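Local coordinates for protein Rnh (Ribonuclease H) (Chlorobaculum tepidum, PDB 3H08) that probably cleaves the RNA strand of RNA-DNA hybrids endonucleolytically, with magnesium as its cofactor, at residues L25-S30 with N128-R133; K54-L59 with T113-T118; L74-A77 with G81-K84; K84-N89 with D103-I108. The protein carries 3 engineered substitutions. One frame throughout, in Å; residues are numbered along the deposited sequence. Where two conformers were deposited one is given.

Contact 1. Residues L25-S30 with N128-R133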
loop_
_atom_site.group_PDB
_atom_site.type_symbol
_atom_site.label_atom_id
_atom_site.label_comp_id
_atom_site.label_asym_id
_atom_site.label_seq_id
_atom_site.Cartn_x
_atom_site.Cartn_y
_atom_site.Cartn_z
ATOM N N LEU A 25 3.664 8.159 -2.386
ATOM C CA LEU A 25 4.678 9.015 -2.947
ATOM C C LEU A 25 5.661 8.093 -3.654
ATOM O O LEU A 25 6.209 7.151 -3.044
ATOM C CB LEU A 25 5.383 9.784 -1.819
ATOM C CG LEU A 25 6.519 10.692 -2.172
ATOM C CD1 LEU A 25 6.141 11.569 -3.272
ATOM C CD2 LEU A 25 6.883 11.486 -0.921
ATOM N N LEU A 26 5.799 8.315 -4.956
ATOM C CA LEU A 26 6.694 7.555 -5.816
ATOM C C LEU A 26 7.906 8.401 -6.108
ATOM O O LEU A 26 7.770 9.570 -6.475
ATOM C CB LEU A 26 6.001 7.185 -7.145
ATOM C CG LEU A 26 4.926 6.103 -7.052
ATOM C CD1 LEU A 26 3.626 6.668 -6.628
ATOM C CD2 LEU A 26 4.791 5.387 -8.364
ATOM N N MET A 27 9.086 7.833 -5.952
ATOM C CA MET A 27 10.335 8.558 -6.083
ATOM C C MET A 27 11.309 7.847 -7.022
ATOM O O MET A 27 11.545 6.658 -6.914
ATOM C CB MET A 27 10.962 8.680 -4.693
ATOM C CG MET A 27 12.298 9.252 -4.686
ATOM S SD MET A 27 12.897 9.201 -3.000
ATOM C CE MET A 27 11.715 10.237 -2.189
ATOM N N TYR A 28 11.886 8.609 -7.943
ATOM C CA TYR A 28 12.960 8.131 -8.804
ATOM C C TYR A 28 13.974 9.274 -8.956
ATOM O O TYR A 28 13.740 10.228 -9.690
ATOM C CB TYR A 28 12.372 7.703 -10.131
ATOM C CG TYR A 28 13.383 7.206 -11.126
ATOM C CD1 TYR A 28 14.154 6.074 -10.873
ATOM C CD2 TYR A 28 13.567 7.867 -12.345
ATOM C CE1 TYR A 28 15.097 5.645 -11.794
ATOM C CE2 TYR A 28 14.479 7.439 -13.257
ATOM C CZ TYR A 28 15.240 6.336 -12.990
ATOM O OH TYR A 28 16.155 5.940 -13.929
ATOM N N GLY A 29 15.083 9.179 -8.230
ATOM C CA GLY A 29 16.018 10.281 -8.086
ATOM C C GLY A 29 15.334 11.533 -7.590
ATOM O O GLY A 29 14.618 11.519 -6.570
ATOM N N SER A 30 15.503 12.619 -8.340
ATOM C CA SER A 30 14.857 13.882 -7.983
ATOM C C SER A 30 13.394 13.978 -8.449
ATOM O O SER A 30 12.693 14.921 -8.080
ATOM C CB SER A 30 15.651 15.055 -8.535
ATOM O OG SER A 30 15.669 14.973 -9.929
ATOM N N ASN A 128 10.069 8.900 8.497
ATOM C CA ASN A 128 10.825 9.633 7.500
ATOM C C ASN A 128 9.852 10.593 6.816
ATOM O O ASN A 128 8.632 10.385 6.912
ATOM C CB ASN A 128 11.468 8.658 6.499
ATOM C CG ASN A 128 10.446 7.951 5.647
ATOM O OD1 ASN A 128 9.939 8.518 4.668
ATOM N ND2 ASN A 128 10.128 6.696 6.006
ATOM N N PRO A 129 10.355 11.628 6.134
ATOM C CA PRO A 129 9.458 12.656 5.575
ATOM C C PRO A 129 8.595 12.182 4.428
ATOM O O PRO A 129 7.584 12.823 4.105
ATOM C CB PRO A 129 10.404 13.760 5.073
ATOM C CG PRO A 129 11.765 13.230 5.143
ATOM C CD PRO A 129 11.776 11.923 5.889
ATOM N N TYR A 130 8.997 11.079 3.792
ATOM C CA TYR A 130 8.255 10.569 2.625
ATOM C C TYR A 130 7.037 9.767 3.039
ATOM O O TYR A 130 5.936 10.012 2.558
ATOM C CB TYR A 130 9.189 9.824 1.702
ATOM C CG TYR A 130 10.429 10.650 1.387
ATOM C CD1 TYR A 130 10.359 11.761 0.535
ATOM C CD2 TYR A 130 11.632 10.368 1.994
ATOM C CE1 TYR A 130 11.502 12.535 0.268
ATOM C CE2 TYR A 130 12.771 11.126 1.736
ATOM C CZ TYR A 130 12.698 12.213 0.870
ATOM O OH TYR A 130 13.825 12.975 0.633
ATOM N N ASN A 131 7.190 8.842 3.979
ATOM C CA ASN A 131 5.993 8.253 4.582
ATOM C C ASN A 131 5.146 9.291 5.263
ATOM O O ASN A 131 3.944 9.194 5.234
ATOM C CB ASN A 131 6.325 7.110 5.547
ATOM C CG ASN A 131 6.632 5.834 4.834
ATOM O OD1 ASN A 131 5.705 5.141 4.293
ATOM N ND2 ASN A 131 7.875 5.493 4.807
ATOM N N SER A 132 5.760 10.300 5.890
ATOM C CA SER A 132 4.946 11.335 6.520
ATOM C C SER A 132 4.090 12.048 5.474
ATOM O O SER A 132 2.924 12.392 5.730
ATOM C CB SER A 132 5.821 12.343 7.210
ATOM O OG SER A 132 6.408 11.780 8.370
ATOM N N ARG A 133 4.676 12.317 4.320
ATOM C CA ARG A 133 3.911 12.980 3.249
ATOM C C ARG A 133 2.785 12.093 2.742
ATOM O O ARG A 133 1.654 12.576 2.536
ATOM C CB ARG A 133 4.839 13.426 2.093
ATOM C CG ARG A 133 4.121 14.035 0.921
ATOM C CD ARG A 133 3.376 15.276 1.297
ATOM N NE ARG A 133 2.836 15.907 0.109
ATOM C CZ ARG A 133 1.862 16.780 0.103
ATOM N NH1 ARG A 133 1.333 17.182 1.231
ATOM N NH2 ARG A 133 1.459 17.309 -1.038
#

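Contact 2. Residues K54-L59 with T113-T118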
loop_
_atom_site.group_PDB
_atom_site.type_symbol
_atom_site.label_atom_id
_atom_site.label_comp_id
_atom_site.label_asym_id
_atom_site.label_seq_id
_atom_site.Cartn_x
_atom_site.Cartn_y
_atom_site.Cartn_z
ATOM N N LYS A 54 -2.436 1.133 -5.280
ATOM C CA LYS A 54 -2.511 2.328 -6.090
ATOM C C LYS A 54 -1.093 2.818 -6.438
ATOM O O LYS A 54 -0.849 3.240 -7.572
ATOM C CB LYS A 54 -3.329 3.388 -5.366
ATOM C CG LYS A 54 -4.790 3.029 -5.193
ATOM C CD LYS A 54 -5.508 3.055 -6.486
ATOM C CE LYS A 54 -6.966 2.918 -6.265
ATOM N NZ LYS A 54 -7.659 2.851 -7.573
ATOM N N GLY A 55 -0.165 2.769 -5.479
ATOM C CA GLY A 55 1.203 3.127 -5.741
ATOM C C GLY A 55 1.782 2.283 -6.863
ATOM O O GLY A 55 2.413 2.789 -7.771
ATOM N N LEU A 56 1.615 0.968 -6.772
ATOM C CA LEU A 56 2.134 0.082 -7.809
ATOM C C LEU A 56 1.421 0.293 -9.151
ATOM O O LEU A 56 2.058 0.215 -10.195
ATOM C CB LEU A 56 2.079 -1.372 -7.349
ATOM C CG LEU A 56 3.025 -1.705 -6.183
ATOM C CD1 LEU A 56 2.661 -3.063 -5.602
ATOM C CD2 LEU A 56 4.470 -1.679 -6.581
ATOM N N GLU A 57 0.116 0.541 -9.119
ATOM C CA GLU A 57 -0.647 0.800 -10.346
ATOM C C GLU A 57 -0.187 2.075 -11.060
ATOM O O GLU A 57 -0.394 2.214 -12.265
ATOM C CB GLU A 57 -2.127 0.878 -10.054
ATOM C CG GLU A 57 -2.746 -0.461 -9.819
ATOM C CD GLU A 57 -4.254 -0.438 -9.568
ATOM O OE1 GLU A 57 -4.835 0.630 -9.300
ATOM O OE2 GLU A 57 -4.865 -1.539 -9.654
ATOM N N ALA A 58 0.433 2.988 -10.313
ATOM C CA ALA A 58 0.903 4.279 -10.866
ATOM C C ALA A 58 2.190 4.149 -11.665
ATOM O O ALA A 58 2.567 5.054 -12.400
ATOM C CB ALA A 58 1.090 5.280 -9.771
ATOM N N LEU A 59 2.844 3.015 -11.570
ATOM C CA LEU A 59 4.027 2.774 -12.371
ATOM C C LEU A 59 3.629 2.517 -13.835
ATOM O O LEU A 59 2.749 1.709 -14.115
ATOM C CB LEU A 59 4.774 1.588 -11.815
ATOM C CG LEU A 59 5.279 1.720 -10.394
ATOM C CD1 LEU A 59 5.665 0.372 -9.860
ATOM C CD2 LEU A 59 6.419 2.637 -10.312
ATOM N N THR A 113 3.744 -9.538 -9.584
ATOM C CA THR A 113 4.228 -10.201 -10.768
ATOM C C THR A 113 4.738 -9.188 -11.801
ATOM O O THR A 113 5.774 -9.405 -12.442
ATOM C CB THR A 113 3.108 -11.041 -11.386
ATOM O OG1 THR A 113 2.662 -12.013 -10.430
ATOM C CG2 THR A 113 3.566 -11.750 -12.635
ATOM N N LEU A 114 4.016 -8.099 -11.989
ATOM C CA LEU A 114 4.456 -7.044 -12.912
ATOM C C LEU A 114 5.734 -6.407 -12.438
ATOM O O LEU A 114 6.580 -6.051 -13.261
ATOM C CB LEU A 114 3.381 -5.975 -13.069
ATOM C CG LEU A 114 2.068 -6.442 -13.659
ATOM C CD1 LEU A 114 1.126 -5.263 -13.771
ATOM C CD2 LEU A 114 2.294 -7.079 -14.993
ATOM N N HIS A 115 5.840 -6.193 -11.130
ATOM C CA HIS A 115 6.959 -5.470 -10.551
ATOM C C HIS A 115 7.662 -6.354 -9.567
ATOM O O HIS A 115 7.022 -7.195 -8.928
ATOM C CB HIS A 115 6.435 -4.214 -9.840
ATOM C CG HIS A 115 5.638 -3.325 -10.747
ATOM N ND1 HIS A 115 6.207 -2.646 -11.799
ATOM C CD2 HIS A 115 4.314 -3.051 -10.789
ATOM C CE1 HIS A 115 5.269 -1.975 -12.445
ATOM N NE2 HIS A 115 4.108 -2.223 -11.872
ATOM N N ARG A 116 8.971 -6.170 -9.412
ATOM C CA ARG A 116 9.737 -6.954 -8.432
ATOM C C ARG A 116 9.896 -6.107 -7.198
ATOM O O ARG A 116 10.666 -5.141 -7.178
ATOM C CB ARG A 116 11.064 -7.395 -9.036
ATOM C CG ARG A 116 10.851 -8.309 -10.244
ATOM C CD ARG A 116 11.989 -9.238 -10.476
ATOM N NE ARG A 116 11.641 -10.297 -11.418
ATOM C CZ ARG A 116 11.279 -11.522 -11.068
ATOM N NH1 ARG A 116 11.207 -11.878 -9.783
ATOM N NH2 ARG A 116 10.987 -12.406 -12.005
ATOM N N VAL A 117 9.069 -6.396 -6.201
ATOM C CA VAL A 117 8.869 -5.511 -5.053
ATOM C C VAL A 117 9.474 -6.066 -3.773
ATOM O O VAL A 117 9.272 -7.212 -3.422
ATOM C CB VAL A 117 7.350 -5.244 -4.815
ATOM C CG1 VAL A 117 7.147 -4.143 -3.765
ATOM C CG2 VAL A 117 6.648 -4.881 -6.105
ATOM N N THR A 118 10.237 -5.225 -3.095
ATOM C CA THR A 118 10.690 -5.528 -1.755
ATOM C C THR A 118 9.898 -4.601 -0.849
ATOM O O THR A 118 9.698 -3.444 -1.161
ATOM C CB THR A 118 12.195 -5.296 -1.599
ATOM O OG1 THR A 118 12.507 -3.961 -1.995
ATOM C CG2 THR A 118 12.954 -6.244 -2.472
HETATM O O HOH W 1 1.731 -0.807 -12.718
#

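Contact 3. Residues L74-A77 with G81-K84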
loop_
_atom_site.group_PDB
_atom_site.type_symbol
_atom_site.label_atom_id
_atom_site.label_comp_id
_atom_site.label_asym_id
_atom_site.label_seq_id
_atom_site.Cartn_x
_atom_site.Cartn_y
_atom_site.Cartn_z
ATOM N N LEU A 74 0.306 -5.531 5.808
ATOM C CA LEU A 74 0.884 -5.695 4.499
ATOM C C LEU A 74 2.242 -6.347 4.529
ATOM O O LEU A 74 2.519 -7.331 3.812
ATOM C CB LEU A 74 0.986 -4.339 3.810
ATOM C CG LEU A 74 1.698 -4.271 2.451
ATOM C CD1 LEU A 74 0.953 -5.104 1.399
ATOM C CD2 LEU A 74 1.873 -2.858 2.023
ATOM N N VAL A 75 3.144 -5.755 5.289
ATOM C CA VAL A 75 4.536 -6.164 5.186
ATOM C C VAL A 75 4.748 -7.597 5.695
ATOM O O VAL A 75 5.461 -8.383 5.083
ATOM C CB VAL A 75 5.479 -5.158 5.904
ATOM C CG1 VAL A 75 6.914 -5.689 5.899
ATOM C CG2 VAL A 75 5.379 -3.821 5.290
ATOM N N ASN A 76 4.070 -7.969 6.767
ATOM C CA ASN A 76 4.169 -9.347 7.253
ATOM C C ASN A 76 3.641 -10.345 6.229
ATOM O O ASN A 76 4.218 -11.403 6.036
ATOM C CB ASN A 76 3.433 -9.516 8.559
ATOM C CG ASN A 76 4.126 -8.814 9.701
ATOM O OD1 ASN A 76 5.308 -8.466 9.607
ATOM N ND2 ASN A 76 3.404 -8.606 10.785
ATOM N N ALA A 77 2.535 -10.021 5.553
ATOM C CA ALA A 77 1.970 -10.960 4.595
ATOM C C ALA A 77 2.961 -11.220 3.485
ATOM O O ALA A 77 3.038 -12.304 2.954
ATOM C CB ALA A 77 0.698 -10.430 4.007
ATOM N N GLY A 81 5.723 -14.839 4.028
ATOM C CA GLY A 81 5.265 -15.890 3.102
ATOM C C GLY A 81 3.783 -16.219 3.207
ATOM O O GLY A 81 3.320 -17.178 2.595
ATOM N N TRP A 82 3.037 -15.416 3.966
ATOM C CA TRP A 82 1.639 -15.723 4.265
ATOM C C TRP A 82 0.774 -15.604 3.018
ATOM O O TRP A 82 -0.074 -16.446 2.755
ATOM C CB TRP A 82 1.102 -14.785 5.338
ATOM C CG TRP A 82 1.805 -14.873 6.629
ATOM C CD1 TRP A 82 2.639 -15.865 7.043
ATOM C CD2 TRP A 82 1.686 -13.963 7.715
ATOM N NE1 TRP A 82 3.064 -15.623 8.339
ATOM C CE2 TRP A 82 2.489 -14.457 8.768
ATOM C CE3 TRP A 82 0.975 -12.774 7.906
ATOM C CZ2 TRP A 82 2.607 -13.801 9.978
ATOM C CZ3 TRP A 82 1.097 -12.123 9.132
ATOM C CH2 TRP A 82 1.898 -12.643 10.143
ATOM N N LEU A 83 0.961 -14.540 2.261
ATOM C CA LEU A 83 0.166 -14.356 1.071
ATOM C C LEU A 83 0.307 -15.567 0.145
ATOM O O LEU A 83 -0.691 -16.107 -0.371
ATOM C CB LEU A 83 0.543 -13.060 0.354
ATOM C CG LEU A 83 -0.112 -12.926 -1.019
ATOM C CD1 LEU A 83 -1.636 -12.847 -0.901
ATOM C CD2 LEU A 83 0.433 -11.717 -1.710
ATOM N N LYS A 84 1.531 -16.050 -0.014
ATOM C CA LYS A 84 1.746 -17.202 -0.906
ATOM C C LYS A 84 1.090 -18.472 -0.393
ATOM O O LYS A 84 0.555 -19.258 -1.167
ATOM C CB LYS A 84 3.242 -17.399 -1.175
ATOM C CG LYS A 84 3.853 -16.209 -1.969
ATOM C CD LYS A 84 2.854 -15.644 -3.016
ATOM C CE LYS A 84 3.289 -14.311 -3.598
ATOM N NZ LYS A 84 4.685 -14.336 -4.125
HETATM O O HOH W 2 3.984 -14.098 0.749
#

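Contact 4. Residues K84-N89 with D103-I108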
loop_
_atom_site.group_PDB
_atom_site.type_symbol
_atom_site.label_atom_id
_atom_site.label_comp_id
_atom_site.label_asym_id
_atom_site.label_seq_id
_atom_site.Cartn_x
_atom_site.Cartn_y
_atom_site.Cartn_z
ATOM N N LYS A 84 1.531 -16.050 -0.014
ATOM C CA LYS A 84 1.746 -17.202 -0.906
ATOM C C LYS A 84 1.090 -18.472 -0.393
ATOM O O LYS A 84 0.555 -19.258 -1.167
ATOM C CB LYS A 84 3.242 -17.399 -1.175
ATOM C CG LYS A 84 3.853 -16.209 -1.969
ATOM C CD LYS A 84 2.854 -15.644 -3.016
ATOM C CE LYS A 84 3.289 -14.311 -3.598
ATOM N NZ LYS A 84 4.685 -14.336 -4.125
ATOM N N ARG A 85 1.052 -18.629 0.920
ATOM C CA ARG A 85 0.360 -19.763 1.515
ATOM C C ARG A 85 -1.164 -19.632 1.404
ATOM O O ARG A 85 -1.877 -20.641 1.212
ATOM C CB ARG A 85 0.768 -19.911 2.968
ATOM C CG ARG A 85 2.252 -20.201 3.123
ATOM C CD ARG A 85 2.502 -21.446 3.924
ATOM N NE ARG A 85 3.935 -21.710 4.056
ATOM C CZ ARG A 85 4.463 -22.750 4.701
ATOM N NH1 ARG A 85 3.686 -23.661 5.284
ATOM N NH2 ARG A 85 5.779 -22.883 4.752
ATOM N N TRP A 86 -1.671 -18.399 1.515
ATOM C CA TRP A 86 -3.116 -18.167 1.412
ATOM C C TRP A 86 -3.609 -18.588 0.046
ATOM O O TRP A 86 -4.621 -19.269 -0.072
ATOM C CB TRP A 86 -3.482 -16.692 1.641
ATOM C CG TRP A 86 -3.252 -16.212 3.019
ATOM C CD1 TRP A 86 -3.194 -16.956 4.162
ATOM C CD2 TRP A 86 -3.019 -14.857 3.409
ATOM N NE1 TRP A 86 -2.965 -16.141 5.242
ATOM C CE2 TRP A 86 -2.857 -14.846 4.800
ATOM C CE3 TRP A 86 -2.987 -13.644 2.714
ATOM C CZ2 TRP A 86 -2.617 -13.664 5.510
ATOM C CZ3 TRP A 86 -2.743 -12.471 3.433
ATOM C CH2 TRP A 86 -2.586 -12.492 4.799
ATOM N N VAL A 87 -2.894 -18.173 -0.986
ATOM C CA VAL A 87 -3.263 -18.479 -2.344
ATOM C C VAL A 87 -3.276 -19.986 -2.531
ATOM O O VAL A 87 -4.213 -20.545 -3.102
ATOM C CB VAL A 87 -2.256 -17.877 -3.332
ATOM C CG1 VAL A 87 -2.430 -18.488 -4.727
ATOM C CG2 VAL A 87 -2.408 -16.429 -3.371
ATOM N N LYS A 88 -2.227 -20.630 -2.036
ATOM C CA LYS A 88 -2.067 -22.070 -2.135
ATOM C C LYS A 88 -3.171 -22.823 -1.400
ATOM O O LYS A 88 -3.583 -23.884 -1.849
ATOM C CB LYS A 88 -0.696 -22.456 -1.587
ATOM C CG LYS A 88 -0.425 -23.923 -1.499
ATOM C CD LYS A 88 0.978 -24.163 -0.958
ATOM C CE LYS A 88 2.040 -24.027 -2.058
ATOM N NZ LYS A 88 1.849 -25.028 -3.162
ATOM N N ASN A 89 -3.663 -22.262 -0.294
ATOM C CA ASN A 89 -4.753 -22.865 0.489
ATOM C C ASN A 89 -6.140 -22.274 0.187
ATOM O O ASN A 89 -7.015 -22.294 1.028
ATOM C CB ASN A 89 -4.473 -22.732 1.997
ATOM C CG ASN A 89 -3.246 -23.523 2.452
ATOM O OD1 ASN A 89 -2.483 -23.060 3.314
ATOM N ND2 ASN A 89 -3.042 -24.708 1.875
ATOM N N ASP A 103 -10.103 -9.552 -2.328
ATOM C CA ASP A 103 -10.098 -8.710 -3.529
ATOM C C ASP A 103 -8.809 -7.904 -3.655
ATOM O O ASP A 103 -8.193 -7.825 -4.733
ATOM C CB ASP A 103 -11.332 -7.808 -3.576
ATOM C CG ASP A 103 -11.484 -6.882 -2.335
ATOM O OD1 ASP A 103 -11.198 -7.276 -1.172
ATOM O OD2 ASP A 103 -11.975 -5.756 -2.567
ATOM N N LEU A 104 -8.369 -7.337 -2.545
ATOM C CA LEU A 104 -7.156 -6.522 -2.554
ATOM C C LEU A 104 -5.901 -7.374 -2.616
ATOM O O LEU A 104 -4.985 -7.064 -3.375
ATOM C CB LEU A 104 -7.138 -5.576 -1.351
ATOM C CG LEU A 104 -8.316 -4.608 -1.244
ATOM C CD1 LEU A 104 -8.118 -3.666 -0.078
ATOM C CD2 LEU A 104 -8.474 -3.784 -2.492
ATOM N N TRP A 105 -5.870 -8.483 -1.877
ATOM C CA TRP A 105 -4.724 -9.395 -2.013
ATOM C C TRP A 105 -4.549 -9.918 -3.445
ATOM O O TRP A 105 -3.417 -10.087 -3.891
ATOM C CB TRP A 105 -4.779 -10.553 -1.019
ATOM C CG TRP A 105 -4.630 -10.132 0.374
ATOM C CD1 TRP A 105 -5.588 -10.161 1.340
ATOM C CD2 TRP A 105 -3.472 -9.522 0.981
ATOM N NE1 TRP A 105 -5.098 -9.680 2.527
ATOM C CE2 TRP A 105 -3.803 -9.268 2.337
ATOM C CE3 TRP A 105 -2.197 -9.201 0.528
ATOM C CZ2 TRP A 105 -2.892 -8.713 3.234
ATOM C CZ3 TRP A 105 -1.290 -8.668 1.435
ATOM C CH2 TRP A 105 -1.656 -8.405 2.753
ATOM N N GLN A 106 -5.633 -10.147 -4.181
ATOM C CA GLN A 106 -5.520 -10.614 -5.564
ATOM C C GLN A 106 -4.867 -9.563 -6.432
ATOM O O GLN A 106 -4.135 -9.882 -7.370
ATOM C CB GLN A 106 -6.898 -10.959 -6.117
ATOM C CG GLN A 106 -7.369 -12.294 -5.611
ATOM C CD GLN A 106 -8.836 -12.569 -5.858
ATOM O OE1 GLN A 106 -9.256 -13.711 -5.798
ATOM N NE2 GLN A 106 -9.622 -11.522 -6.116
ATOM N N GLU A 107 -5.174 -8.310 -6.152
ATOM C CA GLU A 107 -4.565 -7.211 -6.888
ATOM C C GLU A 107 -3.073 -7.142 -6.594
ATOM O O GLU A 107 -2.271 -6.959 -7.501
ATOM C CB GLU A 107 -5.239 -5.888 -6.541
ATOM C CG GLU A 107 -6.500 -5.658 -7.259
ATOM C CD GLU A 107 -6.248 -5.621 -8.760
ATOM O OE1 GLU A 107 -5.553 -4.680 -9.239
ATOM O OE2 GLU A 107 -6.679 -6.554 -9.443
ATOM N N ILE A 108 -2.714 -7.304 -5.331
ATOM C CA ILE A 108 -1.315 -7.260 -4.920
ATOM C C ILE A 108 -0.534 -8.414 -5.526
ATOM O O ILE A 108 0.631 -8.239 -5.893
ATOM C CB ILE A 108 -1.179 -7.244 -3.373
ATOM C CG1 ILE A 108 -1.742 -5.937 -2.825
ATOM C CG2 ILE A 108 0.286 -7.435 -2.956
ATOM C CD1 ILE A 108 -1.950 -5.916 -1.306
#

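Contact 1. Residues L25-S30 with N128-R133
The striking feature here is a thioether methyl laid on an aromatic face: Met27 CE lies 3.5 Å from the centroid of the Tyr130 ring, in a close CH-pi contact. The methyl sits 21° off the ring normal, shifted toward CD1 and CE1, and comes within 3.4 Å of Tyr130 CE1. Met27 runs out extended through its first two torsions and then bends at chi3 (-62°), which lays CE down on the ring. SD stays higher above the same face, 4.9 Å from the ring centroid, and completes a Met-aromatic contact. An unbranched, flexible methionine suits this place because it can follow a flat surface. Pro129 CG covers the opposite face near its rim.

Leu25, two residues back on the same side of the strand, uses a different part of the tyrosine. Its CD2 reaches the ring edge, 3.8 Å from Tyr130 CD1, and also rests 4.1 Å from Arg133 CB, about one helical turn after Tyr130. Arg133 thus offers its aliphatic base to the leucine, while its guanidinium group pairs with Glu34 and Glu136. Asn128, the N-cap, secures the helix start that presents Tyr130: its OD1 accepts from Asn131 N at 2.9 Å (N-H...O angle 163°) and, more weakly, from Tyr130 N.

The strand 18-28 lies between strands 4-13 and 31-39 in the sheet, and the first turn of helix 129-144 packs on it, with Tyr130 also meeting the ring of Tyr8 on strand 4-13 and the side chain of Arg32 on strand 31-39.

Contact 2. Residues K54-L59 with T113-T118
Leu59 and His115 make the CH-pi part of this contact. Leu59 CD1 stands almost squarely over the imidazole, 3.5 Å from the ring centroid and 8° off its normal. Leu59 CB adds to the cover, 3.7 Å from His115 CE1. On the opposite face Leu114 CB lies nearer the rim, so the ring is sandwiched between two aliphatic groups. A histidine suits the place because its flat faces pack against aliphatic groups while its nitrogens serve polar partners at the edge.

The apolar part lies further along the strand, where the CD2 methyl of Leu56 meets Val117 CG2 at 3.9 Å. The valine's CG2 lies opposite its own carbonyl carbon and CG1 opposite its backbone N (chi1 -171°), and it is the CG2 branch that faces the helix.

Polar bonding is indirect. One water, in the plane of the imidazole at its edge, is 2.9 Å from His115 NE2; it donates to Leu56 O at 2.7 Å and to Leu59 O at 3.1 Å. This water ties the histidine to two backbone carbonyls, of which Leu56 O also accepts from Leu59 N. The other ring nitrogen, ND1, is hydrogen-bonded to Ala63 N, so partners at both ring nitrogens help to fix its rotation.

His115 is where the chain leaves helix 102-114 to enter strand 116-121. The arrangement belongs to the alpha/beta RNase H fold: the C-terminal part of helix 44-57 and the residues just after it pack beside the junction leading into the edge strand, which runs parallel to strand 64-69.

Contact 3. Residues L74-A77 with G81-K84
Gly81 begins the second segment, with its N 3.8 Å from Ala77 O. Its positive phi (82°) is a conformation that glycine adopts easily, and it lets the chain leave one helix and, as N-cap, enter the next at once.

Trp82 turns its indole back over the preceding helix. CZ3 touches Asn76 CB at 3.5 Å, and Asn76 O lies over one face of the indole, 3.9 Å above its plane and toward the rim. Ala77 CA approaches Trp82 CE3 at 3.9 Å. With its broad, largely apolar surface the tryptophan can span a backbone turn, and the small alanine lets it come close.

Leu83 supplies the direct hydrogen bond: its N donates to Ala77 O at 3.1 Å, nearly straight at 175°. Its side chain continues into the interior against Trp105 and Leu109.

Lys84 joins through a water, which accepts from Lys84 N at 3.2 Å and donates to Ala77 O at 3.0 Å. One carbonyl near the end of helix 72-79 therefore receives two donors.

Such a break between consecutive helices, with a glycine of positive phi at the turn, is consistent with the start of the handle region, or basic protrusion, as in other bacterial RNases HI.

Contact 4. Residues K84-N89 with D103-I108
Trp86 and Trp105 form a T-shaped (edge-to-face) pair that joins helix 82-88, probably part of the handle region known from bacterial RNases HI, to helix 102-114. The contact between these segments rests on the two indoles, and their torsions help to set which is edge and which is face. Both have nearly the same chi1, with CG lying opposite the carbonyl carbon and beside the backbone N, and they differ at the second torsion. In Trp105 chi2 is 111°, which stands the ring across the CA-CB bond and turns a broad face to its partner. In Trp86 it is -24°, which swings the ring nearly into line with that bond and sends the outer rim of the six-membered ring forward.

The planes meet at 67°, with the centroids of the Trp86 six-membered ring and the Trp105 five-membered ring 5.0 Å apart. This suits tryptophan, whose slightly positive C-H rim is attracted to the electron-rich face of another indole. Trp105 is buried, and its NE1 is satisfied by Tyr73 OH, a bond that helps fix the rotation of the ring. Ala77 touches both indoles, and Trp91, from the loop between the helices, also packs against both.

The rim lands off-centre on the Trp105 face: Trp86 CH2 is 4.1 Å from Trp105 CZ2, while Trp86 CZ3 comes to 3.5 Å from Trp105 CE2.

In the fold
From the N terminus, strand 18-28 opens the longest loop, which contact 1 closes when helix 129-144 returns to the sheet. Inside it, helix 44-57 opens a second loop, closed by contact 2 at the entry to edge strand 116-121. Contacts 3 and 4 both nest within that loop, one after the other and without crossing: contact 3 joins helices 72-79 and 82-88, and contact 4 starts at Lys84, where contact 3 ends, and runs to helix 102-114. Leu26 packs on Gly55, Ala58 and Leu59, linking contacts 1 and 2 where the sheet meets helix 44-57. On the far side of the chain's centre from contact 1, contacts 3 and 4 adjoin each other, with Leu74 packing on Ile108.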